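PDB 4IC4: oxysterol-binding protein homolog 3 from Saccharomyces cerevisiae, which carries lipids in a hydrophobic pocket and transfers them between membranes through the cytosol, coupled to phosphoinositides, this chain being its OSBP-related domain. Local coordinates for residues T127-R132 / D320-P325; D229-L234 / V250-P255; K175-N180 / K206-G211; H157-C162 / F189-E194. One frame throughout, in Å; residues are numbered along the deposited sequence.

Overall arrangement
Following the chain from the N terminus, strand 127-132 opens interaction 1, whose partner 320-325 comes only after the other three contacts are complete, so all of them fall within its long span. Interaction 4 opens next, joining the turn between strands 150-157 and 160-172 to the one after strand 177-189. Interaction 3 ties the start of strand 177-189 to the loop after strand 203-206; it opens before interaction 4 closes and closes after it, so the two cross. Interaction 2 follows in series as the hairpin of strands 230-235 and 247-253. Finally 320-325, running into helix 325-331, returns to strand 127-132, on the opposite side of the chain's centre from interactions 2 and 3.

Interaction 1. Residues T127-R132 / D320-P325; sequences TFELIR and DSRLRP
R322 sets one face of its guanidinium against F128, the two planes only 25° apart although the side chains cross at about a right angle. F128 CE1 stands 3.3 Å from R322 NH1, over that face but off toward its rim. In the guanidinium plane, NH1 and NH2 of R322 both grip E129 O end-on, at 2.9 Å each, with L130 CD1 near the same plane, off NH2. D320 steers the arginine. With CG turned opposite the backbone N (chi1 -163°), its OD1 accepts E129 N at 3.0 Å, while OD2 lies at the edge of the F128 ring. D320 OD2 takes the salt bridge from R322 NH1 at 2.9 Å and R322 N at 3.0 Å, from opposite faces of the carboxylate. A leucine in place of R322 would probably strip E129 O of these two donors and leave the D320 carboxylate without its charged mate. S321 N adds a bond of 2.8 Å to T127 O, and a water joins D320 OD1 to T127 OG1, which also bonds T319. This is an Asx turn leading into a 3-10 turn, docked by a single beta bridge on a strand of the ORD beta barrel.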
loop_
_atom_site.group_PDB
_atom_site.type_symbol
_atom_site.label_atom_id
_atom_site.label_comp_id
_atom_site.label_asym_id
_atom_site.label_seq_id
_atom_site.Cartn_x
_atom_site.Cartn_y
_atom_site.Cartn_z
ATOM N N THR A 127 13.426 3.822 2.646
ATOM C CA THR A 127 13.131 2.509 2.097
ATOM C C THR A 127 12.289 1.697 3.063
ATOM O O THR A 127 12.113 2.069 4.223
ATOM C CB THR A 127 14.431 1.716 1.834
ATOM O OG1 THR A 127 15.196 1.639 3.046
ATOM C CG2 THR A 127 15.259 2.381 0.750
ATOM N N PHE A 128 11.734 0.605 2.568
ATOM C CA PHE A 128 10.991 -0.296 3.423
ATOM C C PHE A 128 11.070 -1.681 2.827
ATOM O O PHE A 128 10.632 -1.912 1.704
ATOM C CB PHE A 128 9.523 0.096 3.582
ATOM C CG PHE A 128 8.734 -0.884 4.404
ATOM C CD1 PHE A 128 9.047 -1.097 5.745
ATOM C CD2 PHE A 128 7.705 -1.626 3.830
ATOM C CE1 PHE A 128 8.349 -2.040 6.504
ATOM C CE2 PHE A 128 7.001 -2.572 4.578
ATOM C CZ PHE A 128 7.323 -2.782 5.922
ATOM N N GLU A 129 11.667 -2.598 3.573
ATOM C CA GLU A 129 11.764 -3.971 3.121
ATOM C C GLU A 129 10.735 -4.777 3.897
ATOM O O GLU A 129 10.353 -4.409 5.012
ATOM C CB GLU A 129 13.152 -4.556 3.402
ATOM C CG GLU A 129 13.461 -4.731 4.891
ATOM C CD GLU A 129 14.592 -5.718 5.149
ATOM O OE1 GLU A 129 14.364 -6.688 5.897
ATOM O OE2 GLU A 129 15.702 -5.526 4.617
ATOM N N LEU A 130 10.284 -5.871 3.301
ATOM C CA LEU A 130 9.328 -6.745 3.958
ATOM C C LEU A 130 9.546 -8.168 3.484
ATOM O O LEU A 130 9.236 -8.518 2.343
ATOM C CB LEU A 130 7.886 -6.312 3.668
ATOM C CG LEU A 130 6.822 -7.196 4.333
ATOM C CD1 LEU A 130 6.955 -7.137 5.854
ATOM C CD2 LEU A 130 5.443 -6.741 3.900
ATOM N N ILE A 131 10.108 -8.982 4.370
ATOM C CA ILE A 131 10.362 -10.380 4.078
ATOM C C ILE A 131 9.317 -11.203 4.820
ATOM O O ILE A 131 9.237 -11.153 6.051
ATOM C CB ILE A 131 11.757 -10.811 4.569
ATOM C CG1 ILE A 131 12.840 -10.039 3.809
ATOM C CG2 ILE A 131 11.931 -12.313 4.375
ATOM C CD1 ILE A 131 14.242 -10.269 4.341
ATOM N N ARG A 132 8.501 -11.942 4.075
ATOM C CA ARG A 132 7.482 -12.786 4.688
ATOM C C ARG A 132 7.686 -14.227 4.231
ATOM O O ARG A 132 7.066 -14.683 3.273
ATOM C CB ARG A 132 6.075 -12.303 4.319
ATOM C CG ARG A 132 5.689 -10.962 4.936
ATOM C CD ARG A 132 5.606 -11.033 6.458
ATOM N NE ARG A 132 4.625 -12.024 6.901
ATOM C CZ ARG A 132 3.587 -11.758 7.688
ATOM N NH1 ARG A 132 3.375 -10.524 8.133
ATOM N NH2 ARG A 132 2.751 -12.731 8.028
ATOM N N ASP A 320 15.473 2.398 6.452
ATOM C CA ASP A 320 14.192 1.704 6.585
ATOM C C ASP A 320 13.174 2.456 7.441
ATOM O O ASP A 320 13.526 3.069 8.454
ATOM C CB ASP A 320 14.418 0.306 7.162
ATOM C CG ASP A 320 13.222 -0.612 6.959
ATOM O OD1 ASP A 320 13.089 -1.200 5.864
ATOM O OD2 ASP A 320 12.411 -0.747 7.897
ATOM N N SER A 321 11.906 2.402 7.040
ATOM C CA SER A 321 10.843 3.079 7.786
ATOM C C SER A 321 10.789 2.639 9.249
ATOM O O SER A 321 10.366 3.406 10.114
ATOM C CB SER A 321 9.480 2.816 7.142
ATOM O OG SER A 321 9.398 3.371 5.841
ATOM N N ARG A 322 11.207 1.409 9.529
ATOM C CA ARG A 322 11.192 0.913 10.907
ATOM C C ARG A 322 12.173 1.668 11.796
ATOM O O ARG A 322 12.101 1.568 13.021
ATOM C CB ARG A 322 11.555 -0.570 10.957
ATOM C CG ARG A 322 10.598 -1.497 10.232
ATOM C CD ARG A 322 11.067 -2.931 10.379
ATOM N NE ARG A 322 10.246 -3.877 9.629
ATOM C CZ ARG A 322 10.333 -4.076 8.318
ATOM N NH1 ARG A 322 11.208 -3.393 7.590
ATOM N NH2 ARG A 322 9.552 -4.977 7.734
ATOM N N LEU A 323 13.088 2.414 11.184
ATOM C CA LEU A 323 14.081 3.153 11.949
ATOM C C LEU A 323 13.725 4.624 12.142
ATOM O O LEU A 323 14.474 5.372 12.775
ATOM C CB LEU A 323 15.458 3.012 11.284
ATOM C CG LEU A 323 15.936 1.561 11.127
ATOM C CD1 LEU A 323 17.317 1.532 10.482
ATOM C CD2 LEU A 323 15.957 0.871 12.487
ATOM N N ARG A 324 12.582 5.049 11.610
ATOM C CA ARG A 324 12.171 6.442 11.770
ATOM C C ARG A 324 11.763 6.722 13.209
ATOM O O ARG A 324 10.892 6.051 13.768
ATOM C CB ARG A 324 11.028 6.793 10.816
ATOM C CG ARG A 324 11.537 7.105 9.425
ATOM C CD ARG A 324 10.486 7.694 8.519
ATOM N NE ARG A 324 9.873 8.915 9.037
ATOM C CZ ARG A 324 9.183 9.757 8.275
ATOM N NH1 ARG A 324 9.043 9.507 6.980
ATOM N NH2 ARG A 324 8.605 10.829 8.799
ATOM N N PRO A 325 12.386 7.733 13.823
ATOM C CA PRO A 325 12.085 8.091 15.212
ATOM C C PRO A 325 10.721 8.701 15.472
ATOM O O PRO A 325 10.142 8.489 16.541
ATOM C CB PRO A 325 13.226 9.038 15.578
ATOM C CG PRO A 325 13.528 9.707 14.289
ATOM C CD PRO A 325 13.483 8.560 13.294
HETATM O O HOH W 1 15.009 -0.870 3.981
#

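Interaction 2. Residues D229-L234 / V250-P255; sequences DKSHIL and VSIIPP
K230 runs alongside I253, the two side chains pointing the same way, and its CG packs 3.5 Å from I253 CB. Bends at chi3 and chi4 fold the K230 chain back, so that NZ comes to 4.1 Å from I253 CG1; its ion pair with E222 is long and weak. The other face of the hairpin carries S231, I252, V250 and I233. There S231 OG lies close against both I252 CD1, at 3.0 Å, and V250 CG1, at 3.1 Å, while it bonds S99. This is tight packing, with S231 CB only 3.5 Å from I252 CD1. Further along, I233 and V250 lie side by side, I233 CG1 beside V250 CG2. The backbones alternate between hydrogen-bonded pairs, K230 with I253 and H232 with S251, and non-hydrogen-bonded ones; the straightest bond is I253 N to K230 O, 2.8 Å and 172° at the hydrogen. At the end of the pairing, D229 OD1 rests against P254 CA and P255 CD, both 3.2 Å away, and OD2 makes a salt bridge with R260. An alanine at D229 would be likely to leave R260 without this charged mate and to open a gap beside the two prolines. The whole is an antiparallel beta hairpin of the barrel wall, with I95 of helix 94-104 packed on the face of S231 and I252.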
loop_
_atom_site.group_PDB
_atom_site.type_symbol
_atom_site.label_atom_id
_atom_site.label_comp_id
_atom_site.label_asym_id
_atom_site.label_seq_id
_atom_site.Cartn_x
_atom_site.Cartn_y
_atom_site.Cartn_z
ATOM N N ASP A 229 -6.910 -12.408 -21.895
ATOM C CA ASP A 229 -7.985 -12.395 -20.910
ATOM C C ASP A 229 -8.146 -11.013 -20.287
ATOM O O ASP A 229 -7.180 -10.267 -20.139
ATOM C CB ASP A 229 -7.693 -13.408 -19.799
ATOM C CG ASP A 229 -7.572 -14.823 -20.319
ATOM O OD1 ASP A 229 -8.604 -15.523 -20.406
ATOM O OD2 ASP A 229 -6.441 -15.230 -20.648
ATOM N N LYS A 230 -9.376 -10.674 -19.926
ATOM C CA LYS A 230 -9.650 -9.396 -19.293
ATOM C C LYS A 230 -10.673 -9.594 -18.190
ATOM O O LYS A 230 -11.583 -10.415 -18.310
ATOM C CB LYS A 230 -10.184 -8.381 -20.308
ATOM C CG LYS A 230 -11.493 -8.783 -20.965
ATOM C CD LYS A 230 -12.079 -7.639 -21.781
ATOM C CE LYS A 230 -12.496 -6.482 -20.887
ATOM N NZ LYS A 230 -13.504 -6.907 -19.873
ATOM N N SER A 231 -10.509 -8.852 -17.103
ATOM C CA SER A 231 -11.430 -8.929 -15.984
ATOM C C SER A 231 -11.960 -7.523 -15.751
ATOM O O SER A 231 -11.189 -6.565 -15.676
ATOM C CB SER A 231 -10.716 -9.439 -14.733
ATOM O OG SER A 231 -11.620 -9.569 -13.650
ATOM N N HIS A 232 -13.277 -7.404 -15.648
ATOM C CA HIS A 232 -13.924 -6.118 -15.440
ATOM C C HIS A 232 -14.575 -6.082 -14.063
ATOM O O HIS A 232 -15.524 -6.818 -13.794
ATOM C CB HIS A 232 -14.962 -5.894 -16.544
ATOM C CG HIS A 232 -15.627 -4.555 -16.495
ATOM N ND1 HIS A 232 -16.702 -4.287 -15.676
ATOM C CD2 HIS A 232 -15.365 -3.407 -17.161
ATOM C CE1 HIS A 232 -17.076 -3.031 -15.842
ATOM N NE2 HIS A 232 -16.281 -2.475 -16.738
ATOM N N ILE A 233 -14.051 -5.227 -13.189
ATOM C CA ILE A 233 -14.570 -5.099 -11.831
ATOM C C ILE A 233 -15.404 -3.835 -11.702
ATOM O O ILE A 233 -14.914 -2.737 -11.951
ATOM C CB ILE A 233 -13.424 -5.027 -10.788
ATOM C CG1 ILE A 233 -12.568 -6.293 -10.848
ATOM C CG2 ILE A 233 -13.999 -4.871 -9.392
ATOM C CD1 ILE A 233 -11.586 -6.328 -11.995
ATOM N N LEU A 234 -16.666 -3.996 -11.317
ATOM C CA LEU A 234 -17.557 -2.856 -11.147
ATOM C C LEU A 234 -18.065 -2.786 -9.714
ATOM O O LEU A 234 -18.603 -3.758 -9.187
ATOM C CB LEU A 234 -18.743 -2.946 -12.115
ATOM C CG LEU A 234 -19.635 -4.188 -12.068
ATOM C CD1 LEU A 234 -20.899 -3.931 -12.873
ATOM C CD2 LEU A 234 -18.886 -5.391 -12.617
ATOM N N VAL A 250 -17.541 -8.985 -10.729
ATOM C CA VAL A 250 -16.392 -9.172 -11.602
ATOM C C VAL A 250 -16.809 -10.005 -12.803
ATOM O O VAL A 250 -17.384 -11.084 -12.651
ATOM C CB VAL A 250 -15.241 -9.904 -10.882
ATOM C CG1 VAL A 250 -14.021 -9.988 -11.792
ATOM C CG2 VAL A 250 -14.896 -9.187 -9.586
ATOM N N SER A 251 -16.527 -9.495 -13.995
ATOM C CA SER A 251 -16.856 -10.204 -15.223
ATOM C C SER A 251 -15.554 -10.627 -15.890
ATOM O O SER A 251 -14.751 -9.780 -16.294
ATOM C CB SER A 251 -17.656 -9.299 -16.162
ATOM O OG SER A 251 -18.868 -8.884 -15.556
ATOM N N ILE A 252 -15.342 -11.935 -15.987
ATOM C CA ILE A 252 -14.137 -12.478 -16.599
ATOM C C ILE A 252 -14.402 -12.799 -18.063
ATOM O O ILE A 252 -15.284 -13.595 -18.379
ATOM C CB ILE A 252 -13.682 -13.768 -15.886
ATOM C CG1 ILE A 252 -13.405 -13.480 -14.407
ATOM C CG2 ILE A 252 -12.442 -14.326 -16.563
ATOM C CD1 ILE A 252 -12.287 -12.490 -14.167
ATOM N N ILE A 253 -13.632 -12.182 -18.951
ATOM C CA ILE A 253 -13.806 -12.393 -20.381
ATOM C C ILE A 253 -12.551 -12.955 -21.036
ATOM O O ILE A 253 -11.596 -12.223 -21.298
ATOM C CB ILE A 253 -14.180 -11.071 -21.087
ATOM C CG1 ILE A 253 -15.430 -10.468 -20.439
ATOM C CG2 ILE A 253 -14.421 -11.320 -22.569
ATOM C CD1 ILE A 253 -16.668 -11.332 -20.559
ATOM N N PRO A 254 -12.536 -14.269 -21.307
ATOM C CA PRO A 254 -11.378 -14.903 -21.941
ATOM C C PRO A 254 -11.344 -14.558 -23.426
ATOM O O PRO A 254 -12.381 -14.271 -24.024
ATOM C CB PRO A 254 -11.628 -16.387 -21.696
ATOM C CG PRO A 254 -13.120 -16.473 -21.779
ATOM C CD PRO A 254 -13.563 -15.272 -20.970
ATOM N N PRO A 255 -10.152 -14.569 -24.037
ATOM C CA PRO A 255 -10.061 -14.246 -25.462
ATOM C C PRO A 255 -10.649 -15.360 -26.319
ATOM O O PRO A 255 -10.728 -16.512 -25.887
ATOM C CB PRO A 255 -8.562 -14.076 -25.676
ATOM C CG PRO A 255 -7.990 -15.084 -24.733
ATOM C CD PRO A 255 -8.822 -14.877 -23.483
#

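Interaction 3. Residues K175-N180 / K206-G211; sequences KSIELN and KNLIAG
L208 drives one methyl, CD1, into the side of I177, touching CG1 at 3.5 Å and CD1 at 3.6 Å. The two side chains cross at about a right angle, and the first of these distances is tighter than an ordinary carbon contact. The CB of L208 points toward 175-180, and the chain runs straight out (chi2 177°), which carries that methyl on to pass 3.9 Å from K175 O as well. On the outer side K175 CG meets I209 CD1 at 4.2 Å, again crosswise, while S176 OG lies 3.6 Å from K206 CG. No hydrogen bond joins the segments directly. Instead a water fills in: K175 wraps round it, with NZ brought back by a bend at chi4 (-59°) to give it a bond of 2.7 Å, and the same water donates to K175 O. It also takes a weak bond from L208 N.

One shell out, I177 is fixed by its backbone pairing with L205 and by Q170 and F172 of strand 160-172, and R213 packs on L208. K206 pairs with Y214 through the backbone, and its amine makes a salt bridge with E216. The phosphoinositide-binding M61 and K118 have side chains about 9 and 10 Å from that of I177. The loop from strand 203-206 to strand 214-225 thus meets the start of strand 177-189 through methyl packing and one shared water, a contact that rests on shape more than on directional bonds.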
loop_
_atom_site.group_PDB
_atom_site.type_symbol
_atom_site.label_atom_id
_atom_site.label_comp_id
_atom_site.label_asym_id
_atom_site.label_seq_id
_atom_site.Cartn_x
_atom_site.Cartn_y
_atom_site.Cartn_z
ATOM N N LYS A 175 -17.336 17.939 -1.676
ATOM C CA LYS A 175 -17.828 17.371 -0.427
ATOM C C LYS A 175 -17.052 16.101 -0.094
ATOM O O LYS A 175 -16.961 15.698 1.067
ATOM C CB LYS A 175 -19.321 17.053 -0.547
ATOM C CG LYS A 175 -19.972 16.623 0.757
ATOM C CD LYS A 175 -21.457 16.353 0.568
ATOM C CE LYS A 175 -22.132 16.013 1.889
ATOM N NZ LYS A 175 -21.533 14.812 2.538
ATOM N N SER A 176 -16.489 15.479 -1.124
ATOM C CA SER A 176 -15.714 14.258 -0.954
ATOM C C SER A 176 -14.378 14.395 -1.670
ATOM O O SER A 176 -14.234 15.214 -2.576
ATOM C CB SER A 176 -16.483 13.065 -1.523
ATOM O OG SER A 176 -17.728 12.905 -0.868
ATOM N N ILE A 177 -13.399 13.598 -1.258
ATOM C CA ILE A 177 -12.084 13.647 -1.881
ATOM C C ILE A 177 -11.802 12.362 -2.642
ATOM O O ILE A 177 -12.019 11.263 -2.129
ATOM C CB ILE A 177 -10.964 13.848 -0.843
ATOM C CG1 ILE A 177 -11.163 15.176 -0.114
ATOM C CG2 ILE A 177 -9.605 13.833 -1.536
ATOM C CD1 ILE A 177 -10.121 15.449 0.949
ATOM N N GLU A 178 -11.321 12.515 -3.869
ATOM C CA GLU A 178 -10.997 11.375 -4.708
ATOM C C GLU A 178 -9.551 10.969 -4.473
ATOM O O GLU A 178 -8.642 11.790 -4.588
ATOM C CB GLU A 178 -11.187 11.725 -6.183
ATOM C CG GLU A 178 -10.859 10.577 -7.123
ATOM C CD GLU A 178 -10.914 10.971 -8.585
ATOM O OE1 GLU A 178 -10.715 10.086 -9.443
ATOM O OE2 GLU A 178 -11.152 12.162 -8.876
ATOM N N LEU A 179 -9.347 9.700 -4.140
ATOM C CA LEU A 179 -8.007 9.184 -3.900
ATOM C C LEU A 179 -7.640 8.203 -5.002
ATOM O O LEU A 179 -8.433 7.330 -5.362
ATOM C CB LEU A 179 -7.934 8.470 -2.549
ATOM C CG LEU A 179 -8.236 9.265 -1.278
ATOM C CD1 LEU A 179 -9.705 9.629 -1.234
ATOM C CD2 LEU A 179 -7.871 8.430 -0.059
ATOM N N ASN A 180 -6.439 8.359 -5.545
ATOM C CA ASN A 180 -5.968 7.472 -6.596
ATOM C C ASN A 180 -4.490 7.181 -6.438
ATOM O O ASN A 180 -3.745 7.960 -5.845
ATOM C CB ASN A 180 -6.184 8.085 -7.984
ATOM C CG ASN A 180 -7.647 8.181 -8.365
ATOM O OD1 ASN A 180 -8.340 9.118 -7.980
ATOM N ND2 ASN A 180 -8.124 7.202 -9.123
ATOM N N LYS A 206 -15.496 9.975 2.266
ATOM C CA LYS A 206 -16.727 10.716 2.546
ATOM C C LYS A 206 -16.923 11.147 3.998
ATOM O O LYS A 206 -16.190 10.726 4.893
ATOM C CB LYS A 206 -17.939 9.893 2.106
ATOM C CG LYS A 206 -18.031 9.668 0.609
ATOM C CD LYS A 206 -19.299 8.907 0.260
ATOM C CE LYS A 206 -19.482 8.792 -1.243
ATOM N NZ LYS A 206 -20.757 8.102 -1.587
ATOM N N ASN A 207 -17.935 11.989 4.212
ATOM C CA ASN A 207 -18.271 12.519 5.534
ATOM C C ASN A 207 -17.139 13.332 6.149
ATOM O O ASN A 207 -16.787 13.144 7.313
ATOM C CB ASN A 207 -18.670 11.390 6.492
ATOM C CG ASN A 207 -20.052 10.829 6.197
ATOM O OD1 ASN A 207 -20.569 9.999 6.946
ATOM N ND2 ASN A 207 -20.655 11.279 5.102
ATOM N N LEU A 208 -16.576 14.243 5.365
ATOM C CA LEU A 208 -15.488 15.087 5.840
ATOM C C LEU A 208 -16.035 16.218 6.706
ATOM O O LEU A 208 -15.358 16.702 7.611
ATOM C CB LEU A 208 -14.721 15.677 4.654
ATOM C CG LEU A 208 -14.020 14.690 3.719
ATOM C CD1 LEU A 208 -13.386 15.451 2.567
ATOM C CD2 LEU A 208 -12.965 13.906 4.489
ATOM N N ILE A 209 -17.267 16.626 6.421
ATOM C CA ILE A 209 -17.918 17.706 7.155
ATOM C C ILE A 209 -18.370 17.267 8.544
ATOM O O ILE A 209 -17.941 17.826 9.556
ATOM C CB ILE A 209 -19.150 18.227 6.387
ATOM C CG1 ILE A 209 -18.735 18.672 4.983
ATOM C CG2 ILE A 209 -19.785 19.382 7.147
ATOM C CD1 ILE A 209 -19.890 19.115 4.111
ATOM N N ALA A 210 -19.247 16.270 8.585
ATOM C CA ALA A 210 -19.765 15.763 9.849
ATOM C C ALA A 210 -20.043 14.270 9.754
ATOM O O ALA A 210 -20.103 13.707 8.661
ATOM C CB ALA A 210 -21.041 16.507 10.226
ATOM N N GLY A 211 -20.215 13.636 10.908
ATOM C CA GLY A 211 -20.487 12.212 10.934
ATOM C C GLY A 211 -19.208 11.404 10.948
ATOM O O GLY A 211 -18.120 11.951 11.125
HETATM O O HOH W 2 -19.025 15.232 3.482
#

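Interaction 4. Residues H157-C162 / F189-E194; sequences HLDWEC and FKTTGE
The W160 indole, on the same face of the sheet as the F189 ring across from it, has H157 CB over the centre of one of its faces. The H157 imidazole in turn has W160 NE1 over one of its faces, toward the rim, and D159 N at its edge. That amide lies in the ring plane and donates to H157 ND1 at 2.9 Å, nearly straight at 174°, which fixes the rotation of the imidazole; W160 NE1 itself bonds T86. The F189 ring meets that of F196 with planes at about 50°. W160 and F189 form a non-hydrogen-bonded antiparallel pair, their CA atoms 4.4 Å apart. Residues 157-160 turn strand 150-157 into strand 160-172. The loop 189-194, which includes an ST turn at T192, leads from strand 177-189 to strand 195-199, so two neighbouring turns of the antiparallel barrel are stitched together here. K190 does the stitching. Its N donates to D159 O at 2.8 Å, from well above the carbonyl plane, and its side chain, bent at chi3 (67°), passes with CD 3.6 Å from W160 C before NZ reaches H157 O at 2.9 Å. E161 OE1 is 4.6 Å from K190 NZ, too far for a salt bridge, but a water links the two. Beyond, T191 CG2 packs against D159 CB at 3.7 Å.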
loop_
_atom_site.group_PDB
_atom_site.type_symbol
_atom_site.label_atom_id
_atom_site.label_comp_id
_atom_site.label_asym_id
_atom_site.label_seq_id
_atom_site.Cartn_x
_atom_site.Cartn_y
_atom_site.Cartn_z
ATOM N N HIS A 157 8.655 -13.700 -5.393
ATOM C CA HIS A 157 8.283 -15.008 -4.867
ATOM C C HIS A 157 8.943 -15.964 -5.858
ATOM O O HIS A 157 9.342 -15.549 -6.947
ATOM C CB HIS A 157 6.758 -15.156 -4.901
ATOM C CG HIS A 157 6.249 -16.458 -4.360
ATOM N ND1 HIS A 157 6.273 -17.630 -5.086
ATOM C CD2 HIS A 157 5.655 -16.759 -3.179
ATOM C CE1 HIS A 157 5.712 -18.595 -4.378
ATOM N NE2 HIS A 157 5.329 -18.093 -3.218
ATOM N N LEU A 158 9.080 -17.230 -5.491
ATOM C CA LEU A 158 9.686 -18.189 -6.404
ATOM C C LEU A 158 8.897 -18.298 -7.707
ATOM O O LEU A 158 9.476 -18.487 -8.782
ATOM C CB LEU A 158 9.754 -19.575 -5.754
ATOM C CG LEU A 158 10.186 -20.728 -6.668
ATOM C CD1 LEU A 158 11.644 -20.554 -7.047
ATOM C CD2 LEU A 158 9.981 -22.057 -5.961
ATOM N N ASP A 159 7.578 -18.147 -7.618
ATOM C CA ASP A 159 6.726 -18.312 -8.793
ATOM C C ASP A 159 6.128 -17.062 -9.433
ATOM O O ASP A 159 5.420 -17.159 -10.432
ATOM C CB ASP A 159 5.604 -19.297 -8.458
ATOM C CG ASP A 159 6.126 -20.588 -7.856
ATOM O OD1 ASP A 159 7.124 -21.125 -8.382
ATOM O OD2 ASP A 159 5.542 -21.063 -6.862
ATOM N N TRP A 160 6.403 -15.894 -8.867
ATOM C CA TRP A 160 5.874 -14.652 -9.422
ATOM C C TRP A 160 6.620 -13.463 -8.857
ATOM O O TRP A 160 7.302 -13.563 -7.841
ATOM C CB TRP A 160 4.375 -14.488 -9.109
ATOM C CG TRP A 160 4.017 -14.604 -7.639
ATOM C CD1 TRP A 160 3.525 -15.709 -7.005
ATOM C CD2 TRP A 160 4.146 -13.589 -6.630
ATOM N NE1 TRP A 160 3.340 -15.448 -5.667
ATOM C CE2 TRP A 160 3.713 -14.156 -5.409
ATOM C CE3 TRP A 160 4.587 -12.257 -6.638
ATOM C CZ2 TRP A 160 3.710 -13.439 -4.204
ATOM C CZ3 TRP A 160 4.584 -11.543 -5.435
ATOM C CH2 TRP A 160 4.147 -12.139 -4.237
ATOM N N GLU A 161 6.507 -12.337 -9.544
ATOM C CA GLU A 161 7.127 -11.110 -9.073
ATOM C C GLU A 161 6.228 -9.970 -9.502
ATOM O O GLU A 161 5.441 -10.104 -10.443
ATOM C CB GLU A 161 8.538 -10.935 -9.636
ATOM C CG GLU A 161 8.628 -10.868 -11.145
ATOM C CD GLU A 161 10.040 -10.578 -11.615
ATOM O OE1 GLU A 161 10.973 -11.292 -11.185
ATOM O OE2 GLU A 161 10.215 -9.637 -12.416
ATOM N N CYS A 162 6.332 -8.846 -8.805
ATOM C CA CYS A 162 5.498 -7.700 -9.116
ATOM C C CYS A 162 6.283 -6.406 -8.969
ATOM O O CYS A 162 7.036 -6.236 -8.013
ATOM C CB CYS A 162 4.289 -7.683 -8.177
ATOM S SG CYS A 162 2.975 -6.550 -8.670
ATOM N N PHE A 189 4.198 -13.926 -13.911
ATOM C CA PHE A 189 4.252 -15.305 -13.437
ATOM C C PHE A 189 5.647 -15.795 -13.821
ATOM O O PHE A 189 6.005 -15.780 -14.996
ATOM C CB PHE A 189 3.214 -16.168 -14.162
ATOM C CG PHE A 189 1.845 -16.139 -13.551
ATOM C CD1 PHE A 189 1.504 -15.192 -12.589
ATOM C CD2 PHE A 189 0.881 -17.065 -13.949
ATOM C CE1 PHE A 189 0.222 -15.170 -12.035
ATOM C CE2 PHE A 189 -0.396 -17.050 -13.403
ATOM C CZ PHE A 189 -0.729 -16.103 -12.445
ATOM N N LYS A 190 6.440 -16.212 -12.840
ATOM C CA LYS A 190 7.781 -16.699 -13.132
ATOM C C LYS A 190 7.722 -18.157 -13.567
ATOM O O LYS A 190 8.735 -18.760 -13.922
ATOM C CB LYS A 190 8.686 -16.515 -11.911
ATOM C CG LYS A 190 9.008 -15.047 -11.645
ATOM C CD LYS A 190 9.621 -14.813 -10.275
ATOM C CE LYS A 190 10.994 -15.436 -10.144
ATOM N NZ LYS A 190 11.565 -15.169 -8.798
ATOM N N THR A 191 6.517 -18.714 -13.552
ATOM C CA THR A 191 6.309 -20.096 -13.966
ATOM C C THR A 191 6.128 -20.170 -15.479
ATOM O O THR A 191 6.746 -20.998 -16.146
ATOM C CB THR A 191 5.042 -20.685 -13.326
ATOM O OG1 THR A 191 3.941 -19.800 -13.572
ATOM C CG2 THR A 191 5.227 -20.877 -11.830
ATOM N N THR A 192 5.293 -19.283 -16.012
ATOM C CA THR A 192 4.975 -19.267 -17.441
ATOM C C THR A 192 5.328 -17.974 -18.164
ATOM O O THR A 192 5.330 -17.923 -19.396
ATOM C CB THR A 192 3.479 -19.476 -17.644
ATOM O OG1 THR A 192 2.781 -18.375 -17.045
ATOM C CG2 THR A 192 3.023 -20.772 -16.991
ATOM N N GLY A 193 5.593 -16.921 -17.403
ATOM C CA GLY A 193 5.910 -15.645 -18.012
ATOM C C GLY A 193 4.663 -14.827 -18.302
ATOM O O GLY A 193 4.765 -13.704 -18.798
ATOM N N GLU A 194 3.483 -15.373 -18.008
ATOM C CA GLU A 194 2.247 -14.637 -18.257
ATOM C C GLU A 194 2.264 -13.353 -17.436
ATOM O O GLU A 194 2.640 -13.361 -16.263
ATOM C CB GLU A 194 1.013 -15.473 -17.892
ATOM C CG GLU A 194 -0.308 -14.758 -18.195
ATOM C CD GLU A 194 -1.543 -15.626 -17.988
ATOM O OE1 GLU A 194 -2.663 -15.123 -18.225
ATOM O OE2 GLU A 194 -1.411 -16.804 -17.592
HETATM O O HOH W 3 12.213 -12.486 -9.027
#